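Local coordinates for protein phosphoribosylaminoimidazole carboxylase (Treponema denticola, PDB 5C5D) that catalyses the reversible carboxylation of 5-aminoimidazole ribonucleotide with carbon dioxide to 4-carboxy-5-aminoimidazole ribonucleotide, a step of de novo purine biosynthesis, at residues P59-I63 against A124-F128; L50-E54 against V76-K81. The protein carries 1 engineered substitution. One frame throughout, in Å; residues are numbered along the deposited sequence.

Contact 1 (P59-I63 against A124-F128); sequences PKLYI and AARIF
Leu61 and Phe128 point at one another across the gap, each with CG beside its own backbone N and anti to the carbonyl carbon (chi1 -69° and -61°). Phe128 starts out along the flank of its helix, and this torsion swings the ring back to the strand. There Leu61 CD1 lies over one face of the ring, 4.1 Å from the centroid of Phe128, a CH-pi contact that gives the flat aromatic surface a methyl to rest on. Leu61 CG comes 3.7 Å from Phe128 CZ. The same methyl, CD1, also sits against the helix backbone: Leu61 CD1 is 3.6 Å from Ala124 CA, an approach that the small side chain of alanine permits. Ile127 closes over the leucine from the next turn, its branch CG2 lying 3.9 Å from Leu61 CD1; this one methyl of the beta branch touches both CD1 and CD2 of Leu61. Pro59, just ahead of the strand, lays its ring carbon CB 4.0 Å from Phe128 CE1. No hydrogen bond crosses the interface, and most of what meets is apolar. Strand 60-63 and helix 124-128 run nearly antiparallel, at 161° with their axes 9.6 Å apart, as a helix does when it covers a parallel sheet. Strand 60-65 lies at the middle of that sheet, between strands 4-9 and 84-86. Phe128 also touches Val5 of strand 4-9 and Ile135 of helix 133-157, while Leu130 and Tyr131 of a second subunit pack on Leu61 and Phe128.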
ATOM      1  N   PRO D  59      36.321  11.429 -16.726  1.00 20.47           N
ATOM      2  CA  PRO D  59      35.019  11.601 -16.081  1.00 18.70           C
ATOM      3  C   PRO D  59      34.267  10.307 -16.058  1.00 21.74           C
ATOM      4  O   PRO D  59      34.166   9.688 -17.108  1.00 24.57           O
ATOM      5  CB  PRO D  59      34.300  12.611 -16.971  1.00 21.69           C
ATOM      6  CG  PRO D  59      35.313  13.107 -17.938  1.00 24.94           C
ATOM      7  CD  PRO D  59      36.422  12.158 -17.998  1.00 24.63           C
ATOM      8  N   LYS D  60      33.767   9.892 -14.900  1.00 19.46           N
ATOM      9  CA  LYS D  60      33.056   8.627 -14.846  1.00 19.20           C
ATOM     10  C   LYS D  60      31.812   8.698 -14.022  1.00 17.49           C
ATOM     11  O   LYS D  60      31.694   9.507 -13.108  1.00 18.54           O
ATOM     12  CB  LYS D  60      33.969   7.525 -14.325  1.00 24.50           C
ATOM     13  CG  LYS D  60      34.527   7.688 -12.973  1.00 29.71           C
ATOM     14  CD  LYS D  60      35.826   6.833 -12.905  1.00 27.05           C
ATOM     15  CE  LYS D  60      36.856   7.458 -12.054  1.00 29.82           C
ATOM     16  NZ  LYS D  60      37.304   8.738 -12.562  1.00 26.02           N
ATOM     17  N   LEU D  61      30.884   7.819 -14.380  1.00 17.24           N
ATOM     18  CA  LEU D  61      29.678   7.574 -13.611  1.00 16.96           C
ATOM     19  C   LEU D  61      29.554   6.074 -13.386  1.00 17.42           C
ATOM     20  O   LEU D  61      30.006   5.296 -14.210  1.00 19.08           O
ATOM     21  CB  LEU D  61      28.434   8.100 -14.321  1.00 17.54           C
ATOM     22  CG  LEU D  61      28.326   9.611 -14.419  1.00 18.85           C
ATOM     23  CD1 LEU D  61      27.157   9.946 -15.304  1.00 19.16           C
ATOM     24  CD2 LEU D  61      28.171  10.278 -13.056  1.00 21.62           C
ATOM     25  N   TYR D  62      28.946   5.696 -12.268  1.00 15.32           N
ATOM     26  CA  TYR D  62      28.580   4.313 -12.025  1.00 15.69           C
ATOM     27  C   TYR D  62      27.077   4.204 -12.058  1.00 16.68           C
ATOM     28  O   TYR D  62      26.405   5.019 -11.432  1.00 18.54           O
ATOM     29  CB  TYR D  62      29.129   3.851 -10.673  1.00 17.79           C
ATOM     30  CG  TYR D  62      30.637   3.932 -10.587  1.00 18.46           C
ATOM     31  CD1 TYR D  62      31.269   5.135 -10.314  1.00 21.33           C
ATOM     32  CD2 TYR D  62      31.428   2.806 -10.755  1.00 20.55           C
ATOM     33  CE1 TYR D  62      32.651   5.213 -10.242  1.00 21.62           C
ATOM     34  CE2 TYR D  62      32.786   2.863 -10.664  1.00 22.67           C
ATOM     35  CZ  TYR D  62      33.408   4.072 -10.401  1.00 21.71           C
ATOM     36  OH  TYR D  62      34.786   4.177 -10.326  1.00 22.31           O
ATOM     37  N   ILE D  63      26.562   3.220 -12.783  1.00 15.37           N
ATOM     38  CA  ILE D  63      25.129   2.905 -12.756  1.00 16.99           C
ATOM     39  C   ILE D  63      25.023   1.542 -12.089  1.00 18.79           C
ATOM     40  O   ILE D  63      25.565   0.553 -12.595  1.00 18.95           O
ATOM     41  CB  ILE D  63      24.495   2.911 -14.148  1.00 17.07           C
ATOM     42  CG1 ILE D  63      24.623   4.287 -14.792  1.00 18.92           C
ATOM     43  CG2 ILE D  63      23.025   2.492 -14.070  1.00 17.57           C
ATOM     44  CD1 ILE D  63      24.090   4.325 -16.254  1.00 18.01           C
ATOM     45  N   ALA D 124      22.800   9.916 -17.454  1.00 18.70           N
ATOM     46  CA  ALA D 124      24.271   9.883 -17.481  1.00 17.93           C
ATOM     47  C   ALA D 124      24.788  10.835 -18.571  1.00 18.12           C
ATOM     48  O   ALA D 124      25.728  11.626 -18.355  1.00 16.39           O
ATOM     49  CB  ALA D 124      24.780   8.493 -17.713  1.00 20.02           C
ATOM     50  N   ALA D 125      24.210  10.745 -19.760  1.00 17.71           N
ATOM     51  CA  ALA D 125      24.656  11.595 -20.853  1.00 17.12           C
ATOM     52  C   ALA D 125      24.483  13.060 -20.485  1.00 18.01           C
ATOM     53  O   ALA D 125      25.356  13.891 -20.770  1.00 20.54           O
ATOM     54  CB  ALA D 125      23.880  11.243 -22.150  1.00 21.47           C
ATOM     55  N   ARG D 126      23.371  13.389 -19.844  1.00 19.11           N
ATOM     56  CA  ARG D 126      23.111  14.792 -19.515  1.00 17.99           C
ATOM     57  C   ARG D 126      23.999  15.299 -18.391  1.00 19.79           C
ATOM     58  O   ARG D 126      24.282  16.501 -18.326  1.00 21.94           O
ATOM     59  CB  ARG D 126      21.618  14.982 -19.211  1.00 18.99           C
ATOM     60  CG  ARG D 126      20.817  14.752 -20.481  1.00 19.11           C
ATOM     61  CD  ARG D 126      19.322  14.718 -20.242  1.00 20.17           C
ATOM     62  NE  ARG D 126      18.793  16.042 -19.986  1.00 21.20           N
ATOM     63  CZ  ARG D 126      17.534  16.272 -19.654  1.00 20.49           C
ATOM     64  NH1 ARG D 126      16.695  15.254 -19.522  1.00 21.82           N
ATOM     65  NH2 ARG D 126      17.122  17.511 -19.427  1.00 21.63           N
ATOM     66  N   ILE D 127      24.480  14.400 -17.534  1.00 15.85           N
ATOM     67  CA  ILE D 127      25.480  14.775 -16.527  1.00 17.14           C
ATOM     68  C   ILE D 127      26.794  15.154 -17.206  1.00 19.64           C
ATOM     69  O   ILE D 127      27.348  16.231 -16.919  1.00 20.58           O
ATOM     70  CB  ILE D 127      25.692  13.644 -15.498  1.00 18.82           C
ATOM     71  CG1 ILE D 127      24.534  13.677 -14.499  1.00 19.94           C
ATOM     72  CG2 ILE D 127      27.022  13.817 -14.773  1.00 18.26           C
ATOM     73  CD1 ILE D 127      24.347  12.434 -13.737  1.00 18.85           C
ATOM     74  N   PHE D 128      27.276  14.341 -18.150  1.00 18.30           N
ATOM     75  CA  PHE D 128      28.518  14.694 -18.854  1.00 20.12           C
ATOM     76  C   PHE D 128      28.319  15.947 -19.697  1.00 21.66           C
ATOM     77  O   PHE D 128      29.263  16.727 -19.888  1.00 21.86           O
ATOM     78  CB  PHE D 128      29.016  13.561 -19.754  1.00 20.37           C
ATOM     79  CG  PHE D 128      29.353  12.283 -19.022  1.00 21.66           C
ATOM     80  CD1 PHE D 128      30.309  12.259 -18.003  1.00 21.26           C
ATOM     81  CD2 PHE D 128      28.738  11.101 -19.374  1.00 22.23           C
ATOM     82  CE1 PHE D 128      30.626  11.067 -17.352  1.00 21.77           C
ATOM     83  CE2 PHE D 128      29.049   9.916 -18.726  1.00 21.28           C
ATOM     84  CZ  PHE D 128      29.991   9.897 -17.711  1.00 21.89           C
TER

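Contact 2 (L50-E54 against V76-K81); sequences LKEYE and VDGFVK
The main polar links from Lys81 to Glu54 both use OE1. Lys81 N donates to Glu54 OE1 at 2.9 Å with a fairly straight N-H (161°), and Lys81 NZ forms a salt bridge with Glu54 OE1 at 3.1 Å. The two donors come from opposite faces of the carboxylate plane, the ammonium steeply out of it. Bends at chi3 and chi4 (-57° and -58°) curl the lysine back so that NZ returns to the oxygen its own backbone N holds; a weak bond runs on to Glu54 O. Glu54 OE2 is probably engaged by Tyr62 OH, and partners at both oxygens would favour the charged carboxylate. Compact, branched Val80 packs over one face of that carboxylate, its CB 3.5 Å from Glu54 OE2. Helices 43-54 and 72-79 are the connecting helices of successive beta-alpha-beta units on one side of the parallel sheet; the glutamate thus ties the last turn of one to the chain leaving the other. Among the apolar contacts, Leu50 and Phe79 run alongside one another, pointing opposite ways, with Leu50 CB 3.8 Å from Phe79 CD2. The flexible leucine can touch this ring and still reach Val76, its CD1 4.2 Å from Val76 CG2. The wide ring also serves Lys51, which suits the exposed border: its aliphatic CG comes to the ring edge, 3.7 Å from Phe79 CZ.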
ATOM      1  N   LEU D  50      36.208  -1.341  -7.932  1.00 23.03           N
ATOM      2  CA  LEU D  50      35.986   0.100  -7.833  1.00 20.95           C
ATOM      3  C   LEU D  50      37.328   0.838  -7.734  1.00 22.30           C
ATOM      4  O   LEU D  50      37.470   1.925  -8.313  1.00 24.21           O
ATOM      5  CB  LEU D  50      35.111   0.453  -6.643  1.00 19.93           C
ATOM      6  CG  LEU D  50      33.679  -0.065  -6.670  1.00 20.59           C
ATOM      7  CD1 LEU D  50      32.924   0.398  -5.437  1.00 22.27           C
ATOM      8  CD2 LEU D  50      32.944   0.397  -7.928  1.00 22.41           C
ATOM      9  N   LYS D  51      38.311   0.275  -7.031  1.00 23.00           N
ATOM     10  CA  LYS D  51      39.605   0.967  -6.921  1.00 23.87           C
ATOM     11  C   LYS D  51      40.257   1.112  -8.294  1.00 28.26           C
ATOM     12  O   LYS D  51      40.897   2.125  -8.590  1.00 27.24           O
ATOM     13  CB  LYS D  51      40.550   0.246  -5.959  1.00 27.83           C
ATOM     14  CG  LYS D  51      40.162   0.440  -4.507  1.00 33.27           C
ATOM     15  CD  LYS D  51      41.172  -0.202  -3.558  1.00 38.10           C
ATOM     16  CE  LYS D  51      40.746  -0.062  -2.106  1.00 41.76           C
ATOM     17  NZ  LYS D  51      41.652  -0.860  -1.214  1.00 47.49           N
ATOM     18  N   GLU D  52      40.110   0.094  -9.131  1.00 25.84           N
ATOM     19  CA  GLU D  52      40.683   0.150 -10.472  1.00 26.85           C
ATOM     20  C   GLU D  52      40.028   1.263 -11.313  1.00 23.88           C
ATOM     21  O   GLU D  52      40.739   2.057 -11.941  1.00 26.95           O
ATOM     22  CB  GLU D  52      40.536  -1.197 -11.180  1.00 28.17           C
ATOM     23  CG  GLU D  52      41.447  -2.279 -10.608  1.00 34.85           C
ATOM     24  CD  GLU D  52      41.046  -3.684 -11.019  1.00 45.80           C
ATOM     25  OE1 GLU D  52      40.055  -3.843 -11.760  1.00 49.25           O
ATOM     26  OE2 GLU D  52      41.729  -4.634 -10.592  1.00 49.29           O
ATOM     27  N   TYR D  53      38.697   1.341 -11.313  1.00 23.53           N
ATOM     28  CA  TYR D  53      37.995   2.368 -12.104  1.00 22.43           C
ATOM     29  C   TYR D  53      38.241   3.767 -11.528  1.00 24.23           C
ATOM     30  O   TYR D  53      38.414   4.736 -12.274  1.00 22.73           O
ATOM     31  CB  TYR D  53      36.479   2.101 -12.186  1.00 22.99           C
ATOM     32  CG  TYR D  53      36.173   0.914 -13.081  1.00 22.59           C
ATOM     33  CD1 TYR D  53      36.444   0.966 -14.443  1.00 25.75           C
ATOM     34  CD2 TYR D  53      35.622  -0.234 -12.561  1.00 21.15           C
ATOM     35  CE1 TYR D  53      36.167  -0.114 -15.272  1.00 28.84           C
ATOM     36  CE2 TYR D  53      35.316  -1.325 -13.384  1.00 21.14           C
ATOM     37  CZ  TYR D  53      35.606  -1.255 -14.726  1.00 25.98           C
ATOM     38  OH  TYR D  53      35.333  -2.327 -15.534  1.00 26.39           O
ATOM     39  N   GLU D  54      38.309   3.864 -10.210  1.00 21.37           N
ATOM     40  CA  GLU D  54      38.477   5.167  -9.548  1.00 19.93           C
ATOM     41  C   GLU D  54      39.820   5.829  -9.848  1.00 23.78           C
ATOM     42  O   GLU D  54      39.938   7.069  -9.820  1.00 23.73           O
ATOM     43  CB  GLU D  54      38.293   5.011  -8.039  1.00 20.71           C
ATOM     44  CG  GLU D  54      36.834   4.952  -7.608  1.00 20.84           C
ATOM     45  CD  GLU D  54      36.119   6.254  -7.824  1.00 22.22           C
ATOM     46  OE1 GLU D  54      36.287   7.169  -6.980  1.00 22.24           O
ATOM     47  OE2 GLU D  54      35.403   6.371  -8.847  1.00 21.44           O
ATOM     48  N   VAL D  76      28.373   1.313  -3.333  1.00 18.97           N
ATOM     49  CA  VAL D  76      29.210   1.920  -4.354  1.00 19.18           C
ATOM     50  C   VAL D  76      29.239   3.435  -4.169  1.00 20.37           C
ATOM     51  O   VAL D  76      30.292   4.053  -4.224  1.00 20.15           O
ATOM     52  CB  VAL D  76      28.699   1.580  -5.757  1.00 20.59           C
ATOM     53  CG1 VAL D  76      29.440   2.372  -6.838  1.00 21.62           C
ATOM     54  CG2 VAL D  76      28.818   0.069  -6.020  1.00 20.40           C
ATOM     55  N   ASP D  77      28.070   4.041  -3.962  1.00 17.43           N
ATOM     56  CA  ASP D  77      28.011   5.480  -3.749  1.00 17.37           C
ATOM     57  C   ASP D  77      28.844   5.953  -2.548  1.00 21.98           C
ATOM     58  O   ASP D  77      29.463   7.029  -2.580  1.00 21.57           O
ATOM     59  CB  ASP D  77      26.568   5.929  -3.562  1.00 18.10           C
ATOM     60  CG  ASP D  77      26.431   7.394  -3.712  1.00 20.76           C
ATOM     61  OD1 ASP D  77      26.311   7.861  -4.871  1.00 21.68           O
ATOM     62  OD2 ASP D  77      26.476   8.070  -2.665  1.00 21.38           O
ATOM     63  N   GLY D  78      28.906   5.150  -1.490  1.00 19.51           N
ATOM     64  CA  GLY D  78      29.722   5.509  -0.346  1.00 17.62           C
ATOM     65  C   GLY D  78      31.218   5.377  -0.572  1.00 20.29           C
ATOM     66  O   GLY D  78      32.012   5.952   0.164  1.00 22.58           O
ATOM     67  N   PHE D  79      31.594   4.616  -1.586  1.00 20.94           N
ATOM     68  CA  PHE D  79      33.000   4.354  -1.876  1.00 19.19           C
ATOM     69  C   PHE D  79      33.602   5.339  -2.889  1.00 22.16           C
ATOM     70  O   PHE D  79      34.714   5.857  -2.682  1.00 23.48           O
ATOM     71  CB  PHE D  79      33.161   2.926  -2.398  1.00 22.35           C
ATOM     72  CG  PHE D  79      34.602   2.514  -2.522  1.00 26.58           C
ATOM     73  CD1 PHE D  79      35.255   1.929  -1.450  1.00 29.95           C
ATOM     74  CD2 PHE D  79      35.315   2.783  -3.673  1.00 25.67           C
ATOM     75  CE1 PHE D  79      36.592   1.599  -1.535  1.00 30.68           C
ATOM     76  CE2 PHE D  79      36.660   2.451  -3.767  1.00 27.27           C
ATOM     77  CZ  PHE D  79      37.288   1.858  -2.690  1.00 29.09           C
ATOM     78  N   VAL D  80      32.901   5.589  -3.994  1.00 19.00           N
ATOM     79  CA  VAL D  80      33.496   6.348  -5.098  1.00 19.00           C
ATOM     80  C   VAL D  80      33.366   7.844  -4.860  1.00 19.24           C
ATOM     81  O   VAL D  80      32.543   8.290  -4.053  1.00 22.14           O
ATOM     82  CB  VAL D  80      32.861   5.982  -6.462  1.00 17.54           C
ATOM     83  CG1 VAL D  80      32.957   4.494  -6.741  1.00 19.70           C
ATOM     84  CG2 VAL D  80      31.376   6.364  -6.521  1.00 19.47           C
ATOM     85  N   LYS D  81      34.204   8.606  -5.557  1.00 18.67           N
ATOM     86  CA  LYS D  81      34.278  10.055  -5.384  1.00 20.59           C
ATOM     87  C   LYS D  81      33.081  10.763  -6.004  1.00 21.05           C
ATOM     88  O   LYS D  81      32.442  11.617  -5.370  1.00 21.72           O
ATOM     89  CB  LYS D  81      35.565  10.602  -6.009  1.00 23.15           C
ATOM     90  CG  LYS D  81      36.843  10.085  -5.371  1.00 29.66           C
ATOM     91  CD  LYS D  81      38.094  10.796  -5.927  1.00 33.90           C
ATOM     92  CE  LYS D  81      38.233  10.682  -7.445  1.00 35.18           C
ATOM     93  NZ  LYS D  81      38.292   9.268  -7.927  1.00 35.95           N
TER

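Overall arrangement
The partners of contact 1 and contact 2 lie on opposite faces of strand 60-65; the contact centres are 14 Å apart. Leu61 faces helix 117-129, whereas Tyr62 turns to the other side, toward helices 43-54 and 72-79, where its OH makes a probable hydrogen bond of 2.7 Å to Glu54 OE2, and its CE1 packs 3.6 Å from Val80 CG1. In sequence, the segments of the two contacts alternate. A second subunit joins them again: its Arg126 makes a salt bridge to Asp77 and a hydrogen bond to Lys81 O. Neither contact holds a substrate-binding residue; Ile63 lies about 10 Å from Asp14 and Val76 about 10 Å from the engineered Asp38, side chain to side chain.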